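Local atomic coordinates of DisA protein (Sorangium cellulosum, PDB entry 6CCA), a protein that probably transfers methyl groups to the alpha carbon of a growing polyketide, building the gem-dimethyl group of disorazol on a trans-acyltransferase assembly line. Residues L52-A57 and G194-D199; G116-E121 and L125-R130; R156-C161 and L344-G349; L209-D214 and N329-L334. All blocks are in the same frame, centred on the assembly; numbering follows the deposited sequence.

How the contacts relate
Read from the N terminus, the chain first opens contact 1 at 52-57, where helix 55-75 begins. Contact 2 is then made and finished as a local hairpin, 116-121 against 125-130, nested inside the loop of contact 1. Contact 3 opens at 156-161 before contact 1 closes at 194-199, so the two loops cross. Helix 196-216 serves both contact 1 and contact 4, whose centres are about 25 Å apart; contact 4 opens at 209-214 and closes on strand 330-337. Contact 4 is thus nested within contact 3, which closes last at 344-349, tying the segment after strand 330-337 back to helix 152-163.

Contact 1: residues L52-A57 and G194-D199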
loop_
_atom_site.group_PDB
_atom_site.type_symbol
_atom_site.label_atom_id
_atom_site.label_comp_id
_atom_site.label_asym_id
_atom_site.label_seq_id
_atom_site.Cartn_x
_atom_site.Cartn_y
_atom_site.Cartn_z
ATOM N N LEU A 52 0.276 -18.573 4.326
ATOM C CA LEU A 52 -0.492 -19.123 3.240
ATOM C C LEU A 52 -1.782 -19.761 3.695
ATOM O O LEU A 52 -2.648 -19.975 2.842
ATOM C CB LEU A 52 0.314 -20.152 2.377
ATOM C CG LEU A 52 1.349 -19.459 1.476
ATOM C CD1 LEU A 52 2.372 -20.436 0.854
ATOM C CD2 LEU A 52 0.649 -18.692 0.388
ATOM N N THR A 53 -1.880 -20.055 4.985
ATOM C CA THR A 53 -3.173 -20.596 5.521
ATOM C C THR A 53 -4.302 -19.610 5.314
ATOM O O THR A 53 -5.481 -19.972 5.281
ATOM C CB THR A 53 -3.188 -21.038 6.961
ATOM O OG1 THR A 53 -2.972 -19.974 7.894
ATOM C CG2 THR A 53 -2.157 -22.145 7.187
ATOM N N HIS A 54 -3.933 -18.351 5.154
ATOM C CA HIS A 54 -4.964 -17.323 4.922
ATOM C C HIS A 54 -5.410 -17.128 3.463
ATOM O O HIS A 54 -6.352 -16.411 3.236
ATOM C CB HIS A 54 -4.440 -16.004 5.513
ATOM C CG HIS A 54 -4.150 -16.130 6.949
ATOM N ND1 HIS A 54 -5.124 -16.399 7.863
ATOM C CD2 HIS A 54 -2.986 -16.072 7.644
ATOM C CE1 HIS A 54 -4.592 -16.484 9.069
ATOM N NE2 HIS A 54 -3.297 -16.293 8.961
ATOM N N GLN A 55 -4.841 -17.815 2.491
ATOM C CA GLN A 55 -5.224 -17.638 1.139
ATOM C C GLN A 55 -6.657 -17.996 0.769
ATOM O O GLN A 55 -7.247 -17.272 0.050
ATOM C CB GLN A 55 -4.223 -18.269 0.211
ATOM C CG GLN A 55 -4.485 -18.083 -1.241
ATOM C CD GLN A 55 -3.193 -18.067 -1.953
ATOM O OE1 GLN A 55 -2.669 -19.149 -2.304
ATOM N NE2 GLN A 55 -2.575 -16.869 -2.047
ATOM N N PRO A 56 -7.262 -19.061 1.346
ATOM C CA PRO A 56 -8.669 -19.356 1.011
ATOM C C PRO A 56 -9.591 -18.217 1.443
ATOM O O PRO A 56 -10.527 -17.829 0.684
ATOM C CB PRO A 56 -8.951 -20.643 1.813
ATOM C CG PRO A 56 -7.580 -21.340 1.840
ATOM C CD PRO A 56 -6.623 -20.176 2.068
ATOM N N ALA A 57 -9.266 -17.594 2.576
ATOM C CA ALA A 57 -10.107 -16.484 3.058
ATOM C C ALA A 57 -9.980 -15.249 2.145
ATOM O O ALA A 57 -10.982 -14.631 1.801
ATOM C CB ALA A 57 -9.822 -16.161 4.508
ATOM N N GLY A 194 -2.808 -5.622 13.577
ATOM C CA GLY A 194 -3.636 -6.450 14.381
ATOM C C GLY A 194 -4.384 -7.531 13.618
ATOM O O GLY A 194 -5.285 -8.139 14.155
ATOM N N ASN A 195 -4.059 -7.783 12.358
ATOM C CA ASN A 195 -4.600 -8.901 11.678
ATOM C C ASN A 195 -3.396 -9.659 11.079
ATOM O O ASN A 195 -2.340 -9.083 10.933
ATOM C CB ASN A 195 -5.595 -8.459 10.609
ATOM C CG ASN A 195 -4.980 -7.564 9.483
ATOM O OD1 ASN A 195 -4.369 -8.030 8.546
ATOM N ND2 ASN A 195 -5.166 -6.223 9.615
ATOM N N ALA A 196 -3.548 -10.922 10.788
ATOM C CA ALA A 196 -2.404 -11.746 10.489
ATOM C C ALA A 196 -1.553 -11.293 9.304
ATOM O O ALA A 196 -0.310 -11.217 9.436
ATOM C CB ALA A 196 -2.799 -13.183 10.292
ATOM N N THR A 197 -2.167 -11.030 8.171
ATOM C CA THR A 197 -1.351 -10.686 6.987
ATOM C C THR A 197 -0.632 -9.341 7.207
ATOM O O THR A 197 0.581 -9.235 6.939
ATOM C CB THR A 197 -2.178 -10.687 5.684
ATOM O OG1 THR A 197 -3.163 -9.666 5.733
ATOM C CG2 THR A 197 -2.833 -12.068 5.440
ATOM N N ALA A 198 -1.336 -8.317 7.696
ATOM C CA ALA A 198 -0.674 -7.009 7.916
ATOM C C ALA A 198 0.517 -7.185 8.925
ATOM O O ALA A 198 1.604 -6.603 8.752
ATOM C CB ALA A 198 -1.624 -5.926 8.415
ATOM N N ASP A 199 0.267 -7.928 10.002
ATOM C CA ASP A 199 1.295 -8.086 11.018
ATOM C C ASP A 199 2.482 -8.841 10.504
ATOM O O ASP A 199 3.611 -8.489 10.830
ATOM C CB ASP A 199 0.730 -8.802 12.261
ATOM C CG ASP A 199 -0.223 -7.929 13.056
ATOM O OD1 ASP A 199 -0.243 -6.698 12.876
ATOM O OD2 ASP A 199 -0.940 -8.532 13.878
#
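The capped first turn of helix 196-216, represented by Ala-196 and Thr-197, meets the imidazole of His-54, which projects from the type I beta turn running from Leu-52 to Gln-55 just ahead of helix 55-75. The touch is slight and almost wholly one ring on one methyl: Ala-196 CB sits obliquely to the imidazole, 3.4 Å from His-54 NE2 and 3.9 Å from His-54 CD2. Behind it, Thr-197 CG2 approaches His-54 CB at 4.3 Å, so the threonine presents its methyl branch, not its hydroxyl, to the turn. Anti to the carbonyl carbon at chi1 -59°, His-54 CG carries the ring out from the turn, and Thr-53 OG1 lies 3.8 Å above the imidazole plane, over its centre; the His-54 side chain also touches Ala-150.

The receiving turn is held by its own polar groups. Asn-195, the N-cap, takes the N-H of Ala-198 on OD1 at 3.2 Å, the donor standing above the amide plane, and that oxygen also accepts from Tyr-154 of helix 152-163. Its ND2 is spent on the carbonyls of Pro-190 and Leu-191, which fixes the amide's flip. One turn on, Asp-199 OD1 draws Gly-194 N to 2.9 Å on the syn side of the carboxylate.

Trp-399 touches both segments, through Leu-52 and Gln-55 on one and Thr-197 on the other. With just the ring and CB of His-54 against two methyls, the contact is a shallow van der Waals touch on a helix start whose N-cap and neighbouring polar groups are hydrogen-bonded.

Contact 2: residues G116-E121 and L125-R130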
loop_
_atom_site.group_PDB
_atom_site.type_symbol
_atom_site.label_atom_id
_atom_site.label_comp_id
_atom_site.label_asym_id
_atom_site.label_seq_id
_atom_site.Cartn_x
_atom_site.Cartn_y
_atom_site.Cartn_z
ATOM N N GLY A 116 -17.846 -12.532 -14.752
ATOM C CA GLY A 116 -18.884 -13.219 -15.521
ATOM C C GLY A 116 -20.274 -12.602 -15.440
ATOM O O GLY A 116 -21.239 -13.188 -15.928
ATOM N N TYR A 117 -20.409 -11.388 -14.868
ATOM C CA TYR A 117 -21.695 -10.724 -14.814
ATOM C C TYR A 117 -22.013 -9.844 -15.992
ATOM O O TYR A 117 -23.195 -9.635 -16.296
ATOM C CB TYR A 117 -21.785 -9.874 -13.516
ATOM C CG TYR A 117 -21.807 -10.662 -12.205
ATOM C CD1 TYR A 117 -22.731 -11.666 -11.988
ATOM C CD2 TYR A 117 -20.945 -10.363 -11.145
ATOM C CE1 TYR A 117 -22.781 -12.392 -10.811
ATOM C CE2 TYR A 117 -20.991 -11.071 -9.961
ATOM C CZ TYR A 117 -21.928 -12.082 -9.789
ATOM O OH TYR A 117 -22.009 -12.830 -8.639
ATOM N N LEU A 118 -20.998 -9.240 -16.637
ATOM C CA LEU A 118 -21.191 -8.369 -17.796
ATOM C C LEU A 118 -20.395 -8.988 -18.950
ATOM O O LEU A 118 -19.360 -9.602 -18.725
ATOM C CB LEU A 118 -20.664 -6.950 -17.613
ATOM C CG LEU A 118 -21.372 -6.034 -16.638
ATOM C CD1 LEU A 118 -20.752 -4.682 -16.657
ATOM C CD2 LEU A 118 -22.890 -5.942 -16.905
ATOM N N ARG A 119 -20.935 -8.844 -20.156
ATOM C CA ARG A 119 -20.173 -9.029 -21.381
ATOM C C ARG A 119 -20.050 -7.645 -21.946
ATOM O O ARG A 119 -21.024 -6.884 -22.009
ATOM C CB ARG A 119 -20.878 -9.982 -22.342
ATOM C CG ARG A 119 -20.082 -10.258 -23.620
ATOM C CD ARG A 119 -20.420 -11.610 -24.272
ATOM N NE ARG A 119 -21.850 -11.963 -24.252
ATOM C CZ ARG A 119 -22.796 -11.340 -24.957
ATOM N NH1 ARG A 119 -22.461 -10.317 -25.761
ATOM N NH2 ARG A 119 -24.081 -11.742 -24.874
ATOM N N ILE A 120 -18.820 -7.269 -22.326
ATOM C CA ILE A 120 -18.547 -5.956 -22.733
ATOM C C ILE A 120 -17.944 -5.939 -24.167
ATOM O O ILE A 120 -17.046 -6.693 -24.440
ATOM C CB ILE A 120 -17.471 -5.275 -21.822
ATOM C CG1 ILE A 120 -17.998 -5.193 -20.383
ATOM C CG2 ILE A 120 -17.163 -3.906 -22.329
ATOM C CD1 ILE A 120 -17.134 -4.459 -19.389
ATOM N N GLU A 121 -18.518 -5.132 -25.033
ATOM C CA GLU A 121 -18.120 -5.066 -26.431
ATOM C C GLU A 121 -18.055 -3.573 -26.735
ATOM O O GLU A 121 -19.049 -2.921 -26.993
ATOM C CB GLU A 121 -19.197 -5.785 -27.266
ATOM C CG GLU A 121 -18.684 -6.387 -28.521
ATOM C CD GLU A 121 -19.839 -6.820 -29.419
ATOM O OE1 GLU A 121 -19.757 -6.470 -30.594
ATOM O OE2 GLU A 121 -20.826 -7.464 -28.927
ATOM N N LEU A 125 -22.634 -2.897 -22.895
ATOM C CA LEU A 125 -22.704 -3.732 -21.732
ATOM C C LEU A 125 -23.913 -4.635 -21.792
ATOM O O LEU A 125 -24.970 -4.187 -22.059
ATOM C CB LEU A 125 -22.798 -2.850 -20.498
ATOM C CG LEU A 125 -21.766 -1.755 -20.403
ATOM C CD1 LEU A 125 -21.993 -0.850 -19.220
ATOM C CD2 LEU A 125 -20.365 -2.311 -20.414
ATOM N N PHE A 126 -23.726 -5.899 -21.537
ATOM C CA PHE A 126 -24.793 -6.855 -21.599
ATOM C C PHE A 126 -24.745 -7.659 -20.320
ATOM O O PHE A 126 -23.712 -8.292 -20.003
ATOM C CB PHE A 126 -24.605 -7.809 -22.780
ATOM C CG PHE A 126 -25.787 -8.724 -22.992
ATOM C CD1 PHE A 126 -27.005 -8.207 -23.384
ATOM C CD2 PHE A 126 -25.674 -10.084 -22.783
ATOM C CE1 PHE A 126 -28.096 -9.066 -23.577
ATOM C CE2 PHE A 126 -26.750 -10.924 -22.935
ATOM C CZ PHE A 126 -27.944 -10.425 -23.374
ATOM N N THR A 127 -25.870 -7.709 -19.598
ATOM C CA THR A 127 -25.900 -8.537 -18.375
ATOM C C THR A 127 -26.116 -9.951 -18.736
ATOM O O THR A 127 -27.102 -10.306 -19.451
ATOM C CB THR A 127 -27.002 -8.124 -17.350
ATOM O OG1 THR A 127 -28.277 -7.928 -18.008
ATOM C CG2 THR A 127 -26.708 -6.847 -16.764
ATOM N N SER A 128 -25.277 -10.787 -18.173
ATOM C CA SER A 128 -25.334 -12.182 -18.359
ATOM C C SER A 128 -26.323 -12.865 -17.468
ATOM O O SER A 128 -26.896 -12.258 -16.558
ATOM C CB SER A 128 -23.978 -12.815 -18.063
ATOM O OG SER A 128 -23.779 -13.160 -16.673
ATOM N N GLU A 129 -26.473 -14.154 -17.761
ATOM C CA GLU A 129 -27.266 -15.114 -16.996
ATOM C C GLU A 129 -26.920 -15.253 -15.534
ATOM O O GLU A 129 -27.786 -15.638 -14.759
ATOM C CB GLU A 129 -27.175 -16.515 -17.644
ATOM C CG GLU A 129 -28.052 -16.632 -18.880
ATOM C CD GLU A 129 -29.505 -16.208 -18.616
ATOM O OE1 GLU A 129 -30.242 -17.001 -17.973
ATOM O OE2 GLU A 129 -29.919 -15.094 -19.037
ATOM N N ARG A 130 -25.687 -14.918 -15.168
ATOM C CA ARG A 130 -25.254 -14.986 -13.779
ATOM C C ARG A 130 -25.845 -13.850 -12.949
ATOM O O ARG A 130 -25.840 -13.909 -11.719
ATOM C CB ARG A 130 -23.727 -14.957 -13.695
ATOM C CG ARG A 130 -23.104 -16.268 -13.243
ATOM C CD ARG A 130 -21.661 -16.074 -12.806
ATOM N NE ARG A 130 -21.482 -16.323 -11.380
ATOM C CZ ARG A 130 -20.567 -15.723 -10.625
ATOM N NH1 ARG A 130 -19.744 -14.833 -11.161
ATOM N NH2 ARG A 130 -20.476 -16.013 -9.334
#
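Arg-130 crosses Tyr-117 and ends with its guanidinium on the ring, at the open end of hairpin 118-127, away from its turn. Its CB is wedged between Gly-116 O and Tyr-117 CD1, each 3.8 Å away. Beyond a bend at chi3 (114°), Arg-130 NE reaches the ring rim near Tyr-117 CE1, and the guanidinium lies flat on the ring, the planes 10° apart and the centres 4.5 Å apart. Arg-130 NH1 hangs over the face towards its rim and makes a weak hydrogen bond to Ala-115 O; NH2 ends 3.6 Å from Tyr-117 OH. That hydroxyl has its own hydrogen bonds, to Asp-67 and Lys-134.

Ser-128 OG gives its proton to Gly-116 O at 2.6 Å, in the carbonyl plane, while accepting Arg-130 N at 3.0 Å, an ST turn. That glycine ends helix 102-114 in a Schellman motif.

Within the strands, Arg-119 and Phe-126 are a hydrogen-bonded antiparallel pair, side by side on one face. On the other, Leu-118 CD2 meets Thr-127 CG2 at 3.9 Å and Ile-120 CG1 meets Leu-125 CD2 at 3.7 Å. Leu-118 and Ile-120 pack on helix 102-114, while Thr-127 turns to Phe-79 and bonds through OG1 to Arg-81 and Ser-84.

Strand 85-87, then helices 88-95 and 102-114, then the hairpin, with strand order 1-3-2, are consistent with a winged-helix topology, the hairpin probably being its wing. Apolar packing serves one face, whereas the stacked guanidinium and a serine hydroxyl that donates one hydrogen bond and accepts another secure the open end.

Contact 3: residues R156-C161 and L344-G349; sequences RLLWAC and LTLSAG
Leu-344 O receives two N-H groups where helix 342-346 gives out, and one of them belongs to Ser-347, a residue that touches Leu-157 of helix 152-163. The stronger bond comes from Gly-349 N at 2.8 Å, reaching back five residues; Ser-347 N adds a weak one at 3.2 Å. Both bonds bridge the passage from helix to the 3-10 segment, and the other helix meets this corner.

The close contacts between the segments are carbon to carbon. Leu-157 CG stands opposite its own backbone N, at chi1 176°, which extends the side chain straight at the corner; there its CD2 lies 4.0 Å from Ser-347 CB. The serine's hydroxyl is engaged within its own turn, by Phe-343 O. A residue later Leu-158, whose CB does not aim at the other segment, swings CD2 over to Leu-346, 3.9 Å from CB and 4.1 Å from CD1. The two leucine side chains cross at about a right angle, so one methyl branch of Leu-158 lies against the base and one branch of Leu-346.

Ser-65 of helix 55-75 touches both Leu-158 and Leu-346, Leu-108 of helix 102-114 reaches Leu-346, and Leu-179 leans on Leu-157. The carbonyl of Leu-346, at the end of its helix, is taken by Tyr-165 OH.

The segment just after strand 330-337, inserted before the last strands of the sheet, packs here among the helices. Polar groups at the helix end are settled by nearby residues, leaving methyl and methylene groups to make a buried joint held by dispersion.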
loop_
_atom_site.group_PDB
_atom_site.type_symbol
_atom_site.label_atom_id
_atom_site.label_comp_id
_atom_site.label_asym_id
_atom_site.label_seq_id
_atom_site.Cartn_x
_atom_site.Cartn_y
_atom_site.Cartn_z
ATOM N N ARG A 156 -15.382 -5.706 7.123
ATOM C CA ARG A 156 -15.958 -4.566 7.821
ATOM C C ARG A 156 -15.829 -3.288 6.997
ATOM O O ARG A 156 -16.815 -2.585 6.773
ATOM C CB ARG A 156 -15.291 -4.381 9.186
ATOM C CG ARG A 156 -15.870 -5.258 10.284
ATOM C CD ARG A 156 -15.404 -4.802 11.657
ATOM N NE ARG A 156 -15.879 -3.459 11.978
ATOM C CZ ARG A 156 -15.090 -2.396 12.095
ATOM N NH1 ARG A 156 -13.782 -2.516 11.915
ATOM N NH2 ARG A 156 -15.609 -1.212 12.390
ATOM N N LEU A 157 -14.614 -2.987 6.548
ATOM C CA LEU A 157 -14.385 -1.788 5.760
ATOM C C LEU A 157 -15.232 -1.798 4.450
ATOM O O LEU A 157 -15.777 -0.787 4.054
ATOM C CB LEU A 157 -12.903 -1.675 5.410
ATOM C CG LEU A 157 -12.615 -0.471 4.498
ATOM C CD1 LEU A 157 -13.119 0.802 5.152
ATOM C CD2 LEU A 157 -11.121 -0.312 4.174
ATOM N N LEU A 158 -15.216 -2.923 3.711
ATOM C CA LEU A 158 -16.008 -2.992 2.476
ATOM C C LEU A 158 -17.475 -2.771 2.763
ATOM O O LEU A 158 -18.166 -2.124 1.991
ATOM C CB LEU A 158 -15.853 -4.333 1.814
ATOM C CG LEU A 158 -14.523 -4.584 1.146
ATOM C CD1 LEU A 158 -14.589 -5.915 0.480
ATOM C CD2 LEU A 158 -14.286 -3.539 0.036
ATOM N N TRP A 159 -17.984 -3.358 3.839
ATOM C CA TRP A 159 -19.403 -3.179 4.212
ATOM C C TRP A 159 -19.736 -1.744 4.572
ATOM O O TRP A 159 -20.737 -1.211 4.106
ATOM C CB TRP A 159 -19.829 -4.151 5.328
ATOM C CG TRP A 159 -21.321 -4.280 5.424
ATOM C CD1 TRP A 159 -22.132 -3.716 6.372
ATOM C CD2 TRP A 159 -22.184 -4.876 4.453
ATOM N NE1 TRP A 159 -23.449 -3.998 6.064
ATOM C CE2 TRP A 159 -23.505 -4.676 4.883
ATOM C CE3 TRP A 159 -21.956 -5.584 3.287
ATOM C CZ2 TRP A 159 -24.599 -5.213 4.215
ATOM C CZ3 TRP A 159 -23.032 -6.070 2.584
ATOM C CH2 TRP A 159 -24.348 -5.904 3.063
ATOM N N ALA A 160 -18.824 -1.037 5.249
ATOM C CA ALA A 160 -19.036 0.383 5.539
ATOM C C ALA A 160 -19.075 1.205 4.237
ATOM O O ALA A 160 -19.880 2.124 4.083
ATOM C CB ALA A 160 -17.960 0.911 6.510
ATOM N N CYS A 161 -18.221 0.873 3.293
ATOM C CA CYS A 161 -18.200 1.586 2.021
ATOM C C CYS A 161 -19.494 1.241 1.259
ATOM O O CYS A 161 -20.134 2.117 0.703
ATOM C CB CYS A 161 -17.012 1.158 1.173
ATOM S SG CYS A 161 -15.430 1.812 1.808
ATOM N N LEU A 344 -9.044 -3.625 -2.665
ATOM C CA LEU A 344 -8.416 -2.322 -2.784
ATOM C C LEU A 344 -9.104 -1.400 -3.769
ATOM O O LEU A 344 -9.291 -0.178 -3.515
ATOM C CB LEU A 344 -6.929 -2.485 -3.199
ATOM C CG LEU A 344 -6.072 -3.129 -2.096
ATOM C CD1 LEU A 344 -4.656 -3.320 -2.680
ATOM C CD2 LEU A 344 -5.997 -2.271 -0.841
ATOM N N THR A 345 -9.430 -1.926 -4.950
ATOM C CA THR A 345 -10.116 -1.087 -5.922
ATOM C C THR A 345 -11.364 -0.427 -5.314
ATOM O O THR A 345 -11.606 0.755 -5.499
ATOM C CB THR A 345 -10.497 -1.859 -7.204
ATOM O OG1 THR A 345 -9.290 -2.343 -7.853
ATOM C CG2 THR A 345 -11.304 -0.926 -8.158
ATOM N N LEU A 346 -12.135 -1.198 -4.575
ATOM C CA LEU A 346 -13.403 -0.692 -4.002
ATOM C C LEU A 346 -13.211 0.331 -2.875
ATOM O O LEU A 346 -14.039 1.214 -2.749
ATOM C CB LEU A 346 -14.259 -1.823 -3.471
ATOM C CG LEU A 346 -14.831 -2.758 -4.487
ATOM C CD1 LEU A 346 -15.567 -3.908 -3.808
ATOM C CD2 LEU A 346 -15.729 -1.939 -5.374
ATOM N N SER A 347 -12.102 0.199 -2.122
ATOM C CA SER A 347 -11.807 0.989 -0.947
ATOM C C SER A 347 -10.773 2.065 -1.213
ATOM O O SER A 347 -11.153 3.248 -1.351
ATOM C CB SER A 347 -11.450 0.146 0.237
ATOM O OG SER A 347 -10.355 -0.725 0.099
ATOM N N ALA A 348 -9.512 1.642 -1.349
ATOM C CA ALA A 348 -8.388 2.561 -1.690
ATOM C C ALA A 348 -8.636 3.269 -3.014
ATOM O O ALA A 348 -8.265 4.417 -3.198
ATOM C CB ALA A 348 -7.076 1.772 -1.717
ATOM N N GLY A 349 -9.366 2.627 -3.940
ATOM C CA GLY A 349 -9.754 3.265 -5.233
ATOM C C GLY A 349 -10.604 4.511 -5.221
ATOM O O GLY A 349 -10.806 5.199 -6.266
#

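Contact 4: residues L209-D214 and N329-L334; sequences LLVFLD and NGWLVL
Phe-212 drives the edge of its ring into the face of Trp-331, and this T-shaped pair is the tight part of the contact between helix 196-216 and strand 330-337. Phe-212 CD2 stands 3.4 Å above the indole plane, over its centre, and is 3.5 Å from both Trp-331 CE2 and Trp-331 CD2. The ring planes are 80° apart, with 4.8 Å between the phenyl centroid and that of the indole's six-membered ring. The same indole face also takes a CH-pi contact from Phe-212 CB, 4.2 Å from the six-membered centroid. The extended chi1 of -175° carries the phenyl away from the helix towards the strand, while Trp-331 comes from the strand towards the helix, and the two side chains slide past each other in opposite directions.

Packing is looser at the indole's rim, where Val-211 CG1 lies near the ring plane, 4.4 Å from Trp-331 CH2. This side is still buried, with Ser-37 and Ile-41 of helix 34-41 against Val-211.

Ser-37 touches Trp-331 as well, and Val-302 of strand 300-306 touches Phe-212. The backbone of Trp-331 is hydrogen-bonded to Asp-301 and Val-303 of that parallel neighbour.

Parallel strands followed by an antiparallel one, 402-409, fit the Rossmann-like sheet of class I methyltransferases, and helix 196-216 packs against strands 300-306 and 330-337. Ring hydrogens set against a pi face make the joint apolar, and the edge-to-face geometry probably adds a modest orientational preference to that burial.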
loop_
_atom_site.group_PDB
_atom_site.type_symbol
_atom_site.label_atom_id
_atom_site.label_comp_id
_atom_site.label_asym_id
_atom_site.label_seq_id
_atom_site.Cartn_x
_atom_site.Cartn_y
_atom_site.Cartn_z
ATOM N N LEU A 209 14.996 -3.662 9.564
ATOM C CA LEU A 209 15.673 -2.559 10.179
ATOM C C LEU A 209 16.648 -3.028 11.256
ATOM O O LEU A 209 17.762 -2.487 11.391
ATOM C CB LEU A 209 14.653 -1.540 10.754
ATOM C CG LEU A 209 13.684 -0.925 9.735
ATOM C CD1 LEU A 209 12.692 -0.039 10.516
ATOM C CD2 LEU A 209 14.319 -0.135 8.607
ATOM N N LEU A 210 16.231 -4.005 12.050
ATOM C CA LEU A 210 17.062 -4.499 13.110
ATOM C C LEU A 210 18.266 -5.234 12.555
ATOM O O LEU A 210 19.376 -5.135 13.117
ATOM C CB LEU A 210 16.237 -5.382 14.014
ATOM C CG LEU A 210 15.235 -4.607 14.883
ATOM C CD1 LEU A 210 14.467 -5.542 15.768
ATOM C CD2 LEU A 210 15.866 -3.543 15.765
ATOM N N VAL A 211 18.091 -5.937 11.432
ATOM C CA VAL A 211 19.253 -6.599 10.795
ATOM C C VAL A 211 20.236 -5.558 10.291
ATOM O O VAL A 211 21.486 -5.660 10.443
ATOM C CB VAL A 211 18.757 -7.562 9.710
ATOM C CG1 VAL A 211 19.837 -7.903 8.681
ATOM C CG2 VAL A 211 18.166 -8.768 10.419
ATOM N N PHE A 212 19.702 -4.485 9.770
ATOM C CA PHE A 212 20.567 -3.392 9.330
ATOM C C PHE A 212 21.359 -2.827 10.496
ATOM O O PHE A 212 22.603 -2.652 10.406
ATOM C CB PHE A 212 19.748 -2.290 8.655
ATOM C CG PHE A 212 20.588 -1.211 8.083
ATOM C CD1 PHE A 212 21.046 -0.183 8.851
ATOM C CD2 PHE A 212 21.019 -1.315 6.759
ATOM C CE1 PHE A 212 21.836 0.796 8.255
ATOM C CE2 PHE A 212 21.797 -0.348 6.172
ATOM C CZ PHE A 212 22.220 0.706 6.940
ATOM N N LEU A 213 20.675 -2.529 11.570
ATOM C CA LEU A 213 21.315 -1.944 12.723
ATOM C C LEU A 213 22.361 -2.884 13.303
ATOM O O LEU A 213 23.409 -2.463 13.668
ATOM C CB LEU A 213 20.306 -1.509 13.778
ATOM C CG LEU A 213 19.528 -0.268 13.363
ATOM C CD1 LEU A 213 18.236 -0.089 14.114
ATOM C CD2 LEU A 213 20.358 0.961 13.540
ATOM N N ASP A 214 22.042 -4.152 13.361
ATOM C CA ASP A 214 22.973 -5.122 13.906
ATOM C C ASP A 214 24.240 -5.177 13.100
ATOM O O ASP A 214 25.269 -5.351 13.630
ATOM C CB ASP A 214 22.383 -6.502 13.932
ATOM C CG ASP A 214 21.442 -6.704 15.058
ATOM O OD1 ASP A 214 21.427 -5.935 16.030
ATOM O OD2 ASP A 214 20.696 -7.661 14.938
ATOM N N ASN A 329 25.004 2.714 -0.917
ATOM C CA ASN A 329 24.742 1.455 -0.204
ATOM C C ASN A 329 23.762 1.578 1.009
ATOM O O ASN A 329 23.750 0.710 1.915
ATOM C CB ASN A 329 26.034 0.899 0.367
ATOM C CG ASN A 329 27.058 0.630 -0.729
ATOM O OD1 ASN A 329 26.658 0.276 -1.815
ATOM N ND2 ASN A 329 28.360 0.801 -0.447
ATOM N N GLY A 330 22.900 2.627 0.966
ATOM C CA GLY A 330 21.778 2.731 1.888
ATOM C C GLY A 330 20.612 1.886 1.305
ATOM O O GLY A 330 20.548 1.594 0.079
ATOM N N TRP A 331 19.721 1.495 2.182
ATOM C CA TRP A 331 18.566 0.645 1.750
ATOM C C TRP A 331 17.261 1.408 1.608
ATOM O O TRP A 331 16.958 2.312 2.420
ATOM C CB TRP A 331 18.335 -0.450 2.778
ATOM C CG TRP A 331 19.424 -1.458 3.003
ATOM C CD1 TRP A 331 20.680 -1.458 2.510
ATOM C CD2 TRP A 331 19.335 -2.540 3.909
ATOM N NE1 TRP A 331 21.364 -2.559 2.998
ATOM C CE2 TRP A 331 20.570 -3.209 3.898
ATOM C CE3 TRP A 331 18.309 -3.011 4.751
ATOM C CZ2 TRP A 331 20.808 -4.354 4.660
ATOM C CZ3 TRP A 331 18.538 -4.141 5.548
ATOM C CH2 TRP A 331 19.802 -4.830 5.470
ATOM N N LEU A 332 16.500 1.044 0.581
ATOM C CA LEU A 332 15.080 1.327 0.516
ATOM C C LEU A 332 14.314 0.087 0.947
ATOM O O LEU A 332 14.631 -1.022 0.475
ATOM C CB LEU A 332 14.732 1.708 -0.898
ATOM C CG LEU A 332 13.250 1.886 -1.187
ATOM C CD1 LEU A 332 12.672 3.038 -0.345
ATOM C CD2 LEU A 332 13.007 2.178 -2.670
ATOM N N VAL A 333 13.429 0.244 1.917
ATOM C CA VAL A 333 12.607 -0.863 2.408
ATOM C C VAL A 333 11.162 -0.483 2.084
ATOM O O VAL A 333 10.627 0.577 2.552
ATOM C CB VAL A 333 12.781 -1.038 3.913
ATOM C CG1 VAL A 333 11.846 -2.149 4.387
ATOM C CG2 VAL A 333 14.248 -1.321 4.221
ATOM N N LEU A 334 10.541 -1.284 1.225
ATOM C CA LEU A 334 9.139 -1.082 0.852
ATOM C C LEU A 334 8.248 -2.178 1.422
ATOM O O LEU A 334 8.633 -3.377 1.380
ATOM C CB LEU A 334 8.996 -1.086 -0.679
ATOM C CG LEU A 334 9.755 -0.096 -1.504
ATOM C CD1 LEU A 334 9.661 -0.375 -3.004
ATOM C CD2 LEU A 334 9.242 1.307 -1.203
#